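Local coordinates for protein putative metal-dependent phosphoesterase (Bifidobacterium adolescentis, PDB 3O0F) that hydrolyses phosphate esters as a metal-dependent enzyme of the PHP family, with iron, zinc and AMP bound together in this crystal, at residues W15-H20 with D279-I284; V83-L88 with P183-V188; H148-L153 with E160-A165. One frame throughout, in Å; residues are numbered along the deposited sequence. Where two conformers were deposited one is given.

Contact 1 of 3, residues W15-H20 with D279-I284; sequences WDIHCH and DTVREI. With FE (Fe (III) ion), chain E.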
loop_
_atom_site.group_PDB
_atom_site.type_symbol
_atom_site.label_atom_id
_atom_site.label_comp_id
_atom_site.label_asym_id
_atom_site.label_seq_id
_atom_site.Cartn_x
_atom_site.Cartn_y
_atom_site.Cartn_z
ATOM N N TRP A 15 1.478 -10.379 -12.753
ATOM C CA TRP A 15 0.794 -10.349 -11.480
ATOM C C TRP A 15 0.528 -8.894 -11.117
ATOM O O TRP A 15 1.398 -8.063 -11.325
ATOM C CB TRP A 15 1.706 -10.932 -10.405
ATOM C CG TRP A 15 1.985 -12.374 -10.481
ATOM C CD1 TRP A 15 2.487 -13.096 -11.546
ATOM C CD2 TRP A 15 1.872 -13.291 -9.395
ATOM N NE1 TRP A 15 2.659 -14.421 -11.168
ATOM C CE2 TRP A 15 2.263 -14.564 -9.867
ATOM C CE3 TRP A 15 1.453 -13.158 -8.065
ATOM C CZ2 TRP A 15 2.274 -15.687 -9.049
ATOM C CZ3 TRP A 15 1.457 -14.274 -7.258
ATOM C CH2 TRP A 15 1.848 -15.514 -7.744
ATOM N N ASP A 16 -0.612 -8.597 -10.495
ATOM C CA ASP A 16 -0.820 -7.275 -9.918
ATOM C C ASP A 16 -0.491 -7.378 -8.417
ATOM O O ASP A 16 -1.264 -7.971 -7.653
ATOM C CB ASP A 16 -2.266 -6.815 -10.123
ATOM C CG ASP A 16 -2.502 -5.385 -9.647
ATOM O OD1 ASP A 16 -1.635 -4.821 -8.982
ATOM O OD2 ASP A 16 -3.542 -4.793 -9.978
ATOM N N ILE A 17 0.650 -6.833 -7.989
ATOM C CA ILE A 17 1.081 -7.084 -6.599
ATOM C C ILE A 17 0.815 -5.926 -5.630
ATOM O O ILE A 17 1.369 -5.877 -4.542
ATOM C CB ILE A 17 2.555 -7.583 -6.514
ATOM C CG1 ILE A 17 3.551 -6.481 -6.821
ATOM C CG2 ILE A 17 2.761 -8.783 -7.416
ATOM C CD1 ILE A 17 4.970 -6.945 -6.685
ATOM N N HIS A 18 -0.031 -4.986 -6.047
ATOM C CA HIS A 18 -0.334 -3.800 -5.252
ATOM C C HIS A 18 -1.856 -3.546 -5.194
ATOM O O HIS A 18 -2.373 -2.719 -5.947
ATOM C CB HIS A 18 0.372 -2.622 -5.889
ATOM C CG HIS A 18 0.515 -1.438 -4.996
ATOM N ND1 HIS A 18 1.463 -0.449 -5.222
ATOM C CD2 HIS A 18 -0.189 -1.054 -3.900
ATOM C CE1 HIS A 18 1.349 0.470 -4.276
ATOM N NE2 HIS A 18 0.357 0.125 -3.468
ATOM N N CYS A 19 -2.554 -4.259 -4.315
ATOM C CA CYS A 19 -4.029 -4.227 -4.256
ATOM C C CYS A 19 -4.474 -4.099 -2.796
ATOM O O CYS A 19 -3.936 -4.793 -1.925
ATOM C CB CYS A 19 -4.641 -5.478 -4.871
ATOM S SG CYS A 19 -4.058 -5.853 -6.529
ATOM N N HIS A 20 -5.411 -3.173 -2.545
ATOM C CA HIS A 20 -5.964 -2.888 -1.224
ATOM C C HIS A 20 -7.414 -3.380 -1.087
ATOM O O HIS A 20 -8.151 -3.412 -2.070
ATOM C CB HIS A 20 -5.907 -1.384 -0.978
ATOM C CG HIS A 20 -4.519 -0.843 -0.951
ATOM N ND1 HIS A 20 -3.828 -0.636 0.208
ATOM C CD2 HIS A 20 -3.682 -0.484 -1.954
ATOM C CE1 HIS A 20 -2.622 -0.183 -0.071
ATOM N NE2 HIS A 20 -2.502 -0.095 -1.374
ATOM N N ASP A 279 8.853 -13.645 -13.926
ATOM C CA ASP A 279 10.211 -13.844 -13.414
ATOM C C ASP A 279 10.488 -13.092 -12.146
ATOM O O ASP A 279 11.149 -13.625 -11.261
ATOM C CB ASP A 279 11.281 -13.475 -14.449
ATOM C CG ASP A 279 11.267 -14.430 -15.652
ATOM O OD1 ASP A 279 10.651 -15.515 -15.536
ATOM O OD2 ASP A 279 11.843 -14.079 -16.711
ATOM N N THR A 280 10.018 -11.858 -12.060
ATOM C CA THR A 280 10.277 -11.033 -10.898
ATOM C C THR A 280 9.476 -11.580 -9.718
ATOM O O THR A 280 9.996 -11.637 -8.609
ATOM C CB THR A 280 9.935 -9.538 -11.150
ATOM O OG1 THR A 280 10.752 -9.043 -12.210
ATOM C CG2 THR A 280 10.184 -8.710 -9.904
ATOM N N VAL A 281 8.258 -12.057 -9.958
ATOM C CA VAL A 281 7.456 -12.677 -8.841
ATOM C C VAL A 281 8.127 -13.940 -8.366
ATOM O O VAL A 281 8.280 -14.160 -7.172
ATOM C CB VAL A 281 6.014 -12.944 -9.235
ATOM C CG1 VAL A 281 5.259 -13.687 -8.169
ATOM C CG2 VAL A 281 5.293 -11.632 -9.558
ATOM N N ARG A 282 8.600 -14.764 -9.298
ATOM C CA ARG A 282 9.415 -15.945 -8.925
ATOM C C ARG A 282 10.494 -15.609 -7.955
ATOM O O ARG A 282 10.672 -16.261 -6.911
ATOM C CB ARG A 282 10.058 -16.591 -10.159
ATOM C CG ARG A 282 9.523 -17.885 -10.483
ATOM C CD ARG A 282 10.299 -18.561 -11.599
ATOM N NE ARG A 282 9.325 -19.238 -12.410
ATOM C CZ ARG A 282 8.807 -18.789 -13.551
ATOM N NH1 ARG A 282 9.233 -17.673 -14.135
ATOM N NH2 ARG A 282 7.882 -19.524 -14.147
ATOM N N GLU A 283 11.222 -14.575 -8.287
ATOM C CA GLU A 283 12.323 -14.129 -7.466
ATOM C C GLU A 283 11.850 -13.600 -6.113
ATOM O O GLU A 283 12.493 -13.849 -5.102
ATOM C CB GLU A 283 13.176 -13.119 -8.242
ATOM C CG GLU A 283 14.489 -12.669 -7.569
ATOM C CD GLU A 283 15.454 -13.799 -7.134
ATOM O OE1 GLU A 283 15.450 -14.920 -7.703
ATOM O OE2 GLU A 283 16.254 -13.534 -6.200
ATOM N N ILE A 284 10.720 -12.913 -6.055
ATOM C CA ILE A 284 10.206 -12.481 -4.762
ATOM C C ILE A 284 9.924 -13.690 -3.852
ATOM O O ILE A 284 10.195 -13.684 -2.619
ATOM C CB ILE A 284 8.942 -11.613 -4.924
ATOM C CG1 ILE A 284 9.288 -10.282 -5.620
ATOM C CG2 ILE A 284 8.273 -11.335 -3.528
ATOM C CD1 ILE A 284 8.067 -9.406 -5.975
HETATM FE FE FE E . -0.999 1.392 -2.270
HETATM O O HOH W 1 0.195 2.968 -2.926
#

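Contact 2 of 3, residues V83-L88 with P183-V188; sequences VSVHML and PSTHEV. With FE (Fe (III) ion), chain D.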
loop_
_atom_site.group_PDB
_atom_site.type_symbol
_atom_site.label_atom_id
_atom_site.label_comp_id
_atom_site.label_asym_id
_atom_site.label_seq_id
_atom_site.Cartn_x
_atom_site.Cartn_y
_atom_site.Cartn_z
ATOM N N VAL A 83 10.304 13.183 3.499
ATOM C CA VAL A 83 9.594 12.572 2.388
ATOM C C VAL A 83 8.729 11.409 2.911
ATOM O O VAL A 83 9.244 10.497 3.544
ATOM C CB VAL A 83 10.573 12.032 1.302
ATOM C CG1 VAL A 83 9.810 11.503 0.104
ATOM C CG2 VAL A 83 11.623 13.085 0.868
ATOM N N SER A 84 7.432 11.466 2.659
ATOM C CA SER A 84 6.558 10.295 2.855
ATOM C C SER A 84 6.946 9.174 1.880
ATOM O O SER A 84 7.043 9.396 0.676
ATOM C CB SER A 84 5.076 10.673 2.665
ATOM O OG SER A 84 4.243 9.519 2.571
ATOM N N VAL A 85 7.148 7.965 2.400
ATOM C CA VAL A 85 7.562 6.816 1.596
ATOM C C VAL A 85 6.660 5.640 1.981
ATOM O O VAL A 85 6.476 5.349 3.163
ATOM C CB VAL A 85 9.027 6.387 1.884
ATOM C CG1 VAL A 85 9.434 5.198 1.001
ATOM C CG2 VAL A 85 10.017 7.547 1.696
ATOM N N HIS A 86 6.103 4.976 0.986
ATOM C CA HIS A 86 5.373 3.750 1.186
ATOM C C HIS A 86 6.244 2.581 0.703
ATOM O O HIS A 86 6.832 2.636 -0.388
ATOM C CB HIS A 86 4.043 3.842 0.429
ATOM C CG HIS A 86 3.044 4.755 1.087
ATOM N ND1 HIS A 86 1.709 4.774 0.751
ATOM C CD2 HIS A 86 3.184 5.650 2.098
ATOM C CE1 HIS A 86 1.075 5.657 1.502
ATOM N NE2 HIS A 86 1.947 6.201 2.331
HETATM N N MSE A 87 6.347 1.562 1.553
HETATM C CA MSE A 87 7.176 0.393 1.302
HETATM C C MSE A 87 6.261 -0.811 1.171
HETATM O O MSE A 87 5.493 -1.094 2.076
HETATM C CB MSE A 87 8.073 0.129 2.491
HETATM C CG MSE A 87 8.883 1.366 2.918
HETATM SE SE MSE A 87 10.590 1.538 2.039
HETATM C CE MSE A 87 10.503 0.278 0.572
ATOM N N LEU A 88 6.411 -1.563 0.099
ATOM C CA LEU A 88 5.695 -2.813 -0.085
ATOM C C LEU A 88 6.595 -3.932 0.476
ATOM O O LEU A 88 7.786 -3.996 0.138
ATOM C CB LEU A 88 5.439 -3.023 -1.580
ATOM C CG LEU A 88 4.468 -2.084 -2.290
ATOM C CD1 LEU A 88 4.577 -2.293 -3.789
ATOM C CD2 LEU A 88 3.018 -2.255 -1.853
ATOM N N PRO A 183 7.333 5.197 11.189
ATOM C CA PRO A 183 8.724 4.755 11.343
ATOM C C PRO A 183 9.595 5.230 10.162
ATOM O O PRO A 183 9.065 5.579 9.087
ATOM C CB PRO A 183 8.610 3.228 11.364
ATOM C CG PRO A 183 7.351 2.922 10.600
ATOM C CD PRO A 183 6.414 4.074 10.933
ATOM N N SER A 184 10.903 5.239 10.343
ATOM C CA SER A 184 11.787 5.572 9.241
ATOM C C SER A 184 11.888 4.401 8.255
ATOM O O SER A 184 11.638 3.237 8.603
ATOM C CB SER A 184 13.175 5.910 9.740
ATOM O OG SER A 184 13.787 4.711 10.201
ATOM N N THR A 185 12.249 4.729 7.024
ATOM C CA THR A 185 12.529 3.721 6.000
ATOM C C THR A 185 13.652 2.774 6.445
ATOM O O THR A 185 13.560 1.596 6.176
ATOM C CB THR A 185 12.900 4.347 4.659
ATOM O OG1 THR A 185 13.974 5.273 4.840
ATOM C CG2 THR A 185 11.679 5.071 4.053
ATOM N N HIS A 186 14.657 3.270 7.159
ATOM C CA HIS A 186 15.737 2.396 7.635
ATOM C C HIS A 186 15.230 1.363 8.647
ATOM O O HIS A 186 15.664 0.208 8.633
ATOM C CB HIS A 186 16.872 3.211 8.251
ATOM C CG HIS A 186 17.242 4.419 7.444
ATOM N ND1 HIS A 186 17.625 4.338 6.121
ATOM C CD2 HIS A 186 17.283 5.732 7.772
ATOM C CE1 HIS A 186 17.876 5.554 5.664
ATOM N NE2 HIS A 186 17.672 6.417 6.646
ATOM N N GLU A 187 14.313 1.783 9.510
ATOM C CA GLU A 187 13.711 0.880 10.463
ATOM C C GLU A 187 12.805 -0.111 9.766
ATOM O O GLU A 187 12.863 -1.300 10.069
ATOM C CB GLU A 187 12.885 1.579 11.553
ATOM C CG GLU A 187 12.367 0.500 12.514
ATOM C CD GLU A 187 11.501 0.957 13.656
ATOM O OE1 GLU A 187 11.061 2.132 13.670
ATOM O OE2 GLU A 187 11.276 0.094 14.547
ATOM N N VAL A 188 11.968 0.359 8.858
ATOM C CA VAL A 188 11.071 -0.545 8.092
ATOM C C VAL A 188 11.861 -1.596 7.313
ATOM O O VAL A 188 11.560 -2.804 7.378
ATOM C CB VAL A 188 10.133 0.258 7.184
ATOM C CG1 VAL A 188 9.429 -0.667 6.127
ATOM C CG2 VAL A 188 9.087 1.024 8.067
HETATM FE FE FE D . 1.017 4.089 -1.478
HETATM O O HOH W 1 0.195 2.968 -2.926
#

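Contact 3 of 3, residues H148-L153 with E160-A165; sequences HIADAL and ETRSDA. With AMP (adenosine monophosphate), chain B.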
loop_
_atom_site.group_PDB
_atom_site.type_symbol
_atom_site.label_atom_id
_atom_site.label_comp_id
_atom_site.label_asym_id
_atom_site.label_seq_id
_atom_site.Cartn_x
_atom_site.Cartn_y
_atom_site.Cartn_z
ATOM N N HIS A 148 -11.152 6.847 4.930
ATOM C CA HIS A 148 -12.361 6.618 5.671
ATOM C C HIS A 148 -13.055 7.916 6.066
ATOM O O HIS A 148 -14.269 7.962 6.092
ATOM C CB HIS A 148 -12.087 5.736 6.903
ATOM C CG HIS A 148 -11.418 4.446 6.549
ATOM N ND1 HIS A 148 -10.054 4.291 6.576
ATOM C CD2 HIS A 148 -11.920 3.283 6.077
ATOM C CE1 HIS A 148 -9.740 3.088 6.132
ATOM N NE2 HIS A 148 -10.862 2.445 5.854
ATOM N N ILE A 149 -12.283 8.956 6.365
ATOM C CA ILE A 149 -12.826 10.297 6.505
ATOM C C ILE A 149 -13.437 10.766 5.180
ATOM O O ILE A 149 -14.568 11.247 5.153
ATOM C CB ILE A 149 -11.774 11.359 6.933
ATOM C CG1 ILE A 149 -11.038 10.961 8.216
ATOM C CG2 ILE A 149 -12.462 12.736 7.132
ATOM C CD1 ILE A 149 -10.049 12.035 8.727
ATOM N N ALA A 150 -12.690 10.657 4.084
ATOM C CA ALA A 150 -13.222 11.063 2.771
ATOM C C ALA A 150 -14.525 10.344 2.489
ATOM O O ALA A 150 -15.507 10.974 2.115
ATOM C CB ALA A 150 -12.200 10.796 1.655
ATOM N N ASP A 151 -14.544 9.019 2.689
ATOM C CA ASP A 151 -15.764 8.239 2.509
ATOM C C ASP A 151 -16.937 8.744 3.361
ATOM O O ASP A 151 -18.070 8.791 2.880
ATOM C CB ASP A 151 -15.522 6.752 2.824
ATOM C CG ASP A 151 -14.600 6.060 1.790
ATOM O OD1 ASP A 151 -14.395 6.634 0.669
ATOM O OD2 ASP A 151 -14.070 4.940 2.109
ATOM N N ALA A 152 -16.682 9.082 4.626
ATOM C CA ALA A 152 -17.752 9.585 5.481
ATOM C C ALA A 152 -18.303 10.913 4.922
ATOM O O ALA A 152 -19.520 11.159 4.987
ATOM C CB ALA A 152 -17.287 9.737 6.917
ATOM N N LEU A 153 -17.423 11.731 4.337
ATOM C CA LEU A 153 -17.815 13.039 3.784
ATOM C C LEU A 153 -18.584 12.855 2.495
ATOM O O LEU A 153 -19.407 13.697 2.153
ATOM C CB LEU A 153 -16.606 13.979 3.542
ATOM C CG LEU A 153 -15.944 14.552 4.797
ATOM C CD1 LEU A 153 -14.514 14.987 4.509
ATOM C CD2 LEU A 153 -16.756 15.669 5.430
ATOM N N GLU A 160 -18.731 14.532 -4.085
ATOM C CA GLU A 160 -19.298 13.496 -4.988
ATOM C C GLU A 160 -18.482 12.189 -4.908
ATOM O O GLU A 160 -19.053 11.097 -4.833
ATOM C CB GLU A 160 -19.360 13.981 -6.451
ATOM N N THR A 161 -17.157 12.323 -4.923
ATOM C CA THR A 161 -16.234 11.185 -4.933
ATOM C C THR A 161 -15.244 11.277 -3.764
ATOM O O THR A 161 -15.024 12.342 -3.188
ATOM C CB THR A 161 -15.475 11.122 -6.297
ATOM O OG1 THR A 161 -14.865 9.841 -6.475
ATOM C CG2 THR A 161 -14.406 12.143 -6.397
ATOM N N ARG A 162 -14.640 10.152 -3.408
ATOM C CA ARG A 162 -13.562 10.164 -2.419
ATOM C C ARG A 162 -12.395 11.036 -2.858
ATOM O O ARG A 162 -11.840 11.798 -2.059
ATOM C CB ARG A 162 -13.099 8.738 -2.163
ATOM C CG ARG A 162 -12.126 8.588 -1.066
ATOM C CD ARG A 162 -11.393 7.261 -1.204
ATOM N NE ARG A 162 -12.093 6.123 -0.620
ATOM C CZ ARG A 162 -11.512 4.940 -0.402
ATOM N NH1 ARG A 162 -10.234 4.746 -0.732
ATOM N NH2 ARG A 162 -12.175 3.959 0.166
ATOM N N SER A 163 -12.030 10.939 -4.127
ATOM C CA SER A 163 -10.988 11.818 -4.726
ATOM C C SER A 163 -11.286 13.348 -4.652
ATOM O O SER A 163 -10.363 14.158 -4.555
ATOM C CB SER A 163 -10.743 11.401 -6.186
ATOM O OG SER A 163 -10.456 10.010 -6.273
ATOM N N ASP A 164 -12.565 13.729 -4.696
ATOM C CA ASP A 164 -12.972 15.139 -4.501
ATOM C C ASP A 164 -12.610 15.610 -3.112
ATOM O O ASP A 164 -12.111 16.732 -2.930
ATOM C CB ASP A 164 -14.492 15.332 -4.658
ATOM C CG ASP A 164 -14.986 15.146 -6.098
ATOM O OD1 ASP A 164 -14.195 15.274 -7.046
ATOM O OD2 ASP A 164 -16.188 14.875 -6.274
ATOM N N ALA A 165 -12.873 14.757 -2.124
ATOM C CA ALA A 165 -12.604 15.107 -0.738
ATOM C C ALA A 165 -11.137 15.395 -0.559
ATOM O O ALA A 165 -10.754 16.406 0.053
ATOM C CB ALA A 165 -13.080 13.990 0.218
HETATM P P AMP B . -3.282 8.665 5.219
HETATM O O1P AMP B . -2.205 7.644 5.165
HETATM O O2P AMP B . -4.259 8.311 6.309
HETATM O O3P AMP B . -2.792 10.114 5.264
HETATM O "O5'" AMP B . -4.106 8.523 3.848
HETATM C "C5'" AMP B . -3.502 8.864 2.625
HETATM C "C4'" AMP B . -3.752 7.723 1.687
HETATM O "O4'" AMP B . -5.103 7.727 1.152
HETATM C "C3'" AMP B . -2.790 7.776 0.505
HETATM O "O3'" AMP B . -1.823 6.745 0.658
HETATM C "C2'" AMP B . -3.762 7.427 -0.609
HETATM O "O2'" AMP B . -3.394 7.267 -1.979
HETATM C "C1'" AMP B . -5.047 6.886 0.000
HETATM N N9 AMP B . -6.213 7.014 -0.894
HETATM C C8 AMP B . -7.165 6.089 -1.033
HETATM N N7 AMP B . -8.098 6.506 -1.915
HETATM C C5 AMP B . -7.740 7.724 -2.353
HETATM C C6 AMP B . -8.279 8.719 -3.295
HETATM N N6 AMP B . -9.442 8.495 -3.989
HETATM N N1 AMP B . -7.587 9.869 -3.428
HETATM C C2 AMP B . -6.448 10.137 -2.765
HETATM N N3 AMP B . -5.900 9.271 -1.902
HETATM C C4 AMP B . -6.487 8.066 -1.669
#

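Contact 1 of 3, residues W15-H20 with D279-I284
This is a buried apolar contact between a strand and a helix: Trp15 and Ile17 of strand 15-19 meet Val281 and Ile284 of helix 278-287, near the end of the chain. The axes of the two elements pass 10.2 Å apart and make an angle of 52°. Val281 lies across the indole, with both methyls on the same face. Its CG1 sits 3.5 Å from the centroid of the six-membered ring of Trp15, 9° off the ring normal, a CH-pi contact. Its CG2 meets the other end of the indole, 3.5 Å from CG of Trp15. The first torsion of Val281 splits the work: CG1 is anti to the backbone N (chi1 174°) and CG2 anti to the carbonyl carbon, which spreads the two methyls along the ring system. Strand 15-19 opens the barrel-like alpha/beta fold of PHP enzymes and runs into the His-x-His metal motif. There His18 NE2 binds an iron ion at 2.2 Å and His20 NE2 binds the same ion at 2.3 Å. Glu75, Asp261 and a water also coordinate it. Glu231 is hydrogen-bonded to ND1 of His18, a second-shell bond that is likely to fix the turn of the ring. Further along the strand from Trp15, Ile17 and Ile284 reach tip to tip, CD1 to CD1 at 4.0 Å. Leu255 of strand 255-258 and Phe90 of strand 83-90 also touch Ile284.

Contact 2 of 3, residues V83-L88 with P183-V188
Met87 and Val85 of strand 83-90 face Val188 and Thr185 at the start of helix 185-194. Met87 is a selenomethionine. Its CB lies 4.0 Å from CG1 of Val188. The next atom, CG, comes within 3.8 Å of Val188 CG1. The chain then bends at chi2 (-89°), and SE turns to the threonine, 4.2 Å from Thr185 CG2. At the tip chi3 is nearly eclipsed (13°), and CE meets nothing of the helix segment. Beyond the two segments the side chain touches Met222 of helix 216-225 and Leu227. Val85 receives the same threonine methyl, with Thr185 CG2 3.7 Å from Val85 CB and nearly as close to both valine methyls. Ser184 is the helix N-cap, and Ser184 OG accepts from Glu187 N at 3.1 Å. His86, between the two apolar strand residues, points away from the helix, and its ND1 binds an iron ion at 2.4 Å. A strand with metal on one face and a helix on the other fits the barrel-like PHP fold. No hydrogen bond crosses the contact, and Thr185 OG1 bonds to Asp80. The join therefore rests on apolar contact, with the buried hydroxyl satisfied from strand 70-80.

Contact 3 of 3, residues H148-L153 with E160-A165
Helix 162-166 meets helix 146-155 through a salt bridge, Arg162 to Asp151, and through a close pair of alanines, Ala165 and Ala150. Going along the later segment, Thr161 holds the N-cap position. Its backbone N donates to Asp164 OD2 at 3.0 Å, from above the carboxylate plane; the threonine side chain makes no capping bond. Arg162 comes next. Its CG passes 3.5 Å from CB of Ala150, and the chain bends at chi3 (-85°), which brings the guanidinium side-on to the carboxylate. NE donates to Asp151 OD1 at 2.7 Å, with an angle of 156° at the hydrogen, and NH2 donates to Asp151 OD2 at 2.9 Å, a more bent bond tilted from the guanidinium plane. The grip is twisted, since the two planes stand 43° apart. The third nitrogen faces the nucleotide: Arg162 NH1 lies 3.0 Å from AMP N7, at the guanidinium edge; its hydrogen bond goes to the backbone O of Asp25, a zinc ligand. Replacing Arg162 by a leucine would probably leave the Asp151 carboxylate without its charged mate and AMP N7 without its neighbouring nitrogen. The two helices, consecutive in the chain, here form one wall of the AMP pocket. Ser163 continues it, for its OG accepts from AMP N6 at 2.9 Å. Arg162 and Ser163 thus face the Hoogsteen edge (N6 and N7) of the adenine, consistent with recognition of the base. Arg110, Arg113, Arg146 and Gly266 make further hydrogen bonds to AMP. After Asp164, and four residues on from Thr161, Ala165 sets its CB 3.6 Å from CB of Ala150.

In the fold
Contacts 1 and 2 are buried and hold the same sheet. Each puts a helix on one of its strands; 15-20 gives two histidines to one iron and 83-88 gives one to the other. The two touch where Leu88 packs on His18, and one water binds both irons. Contact 2 is nested inside the chain loop closed by contact 1, and contact 3 inside both. Contact 3 holds no strand. It joins two helices about 29 Å from contact 1, centre to centre, on the opposite side of the chain's centre. It is mostly buried, but Asp151 is partly exposed. Chemistry follows place: contacts 1 and 2 are apolar, whereas contact 3 adds a salt bridge beside the nucleotide.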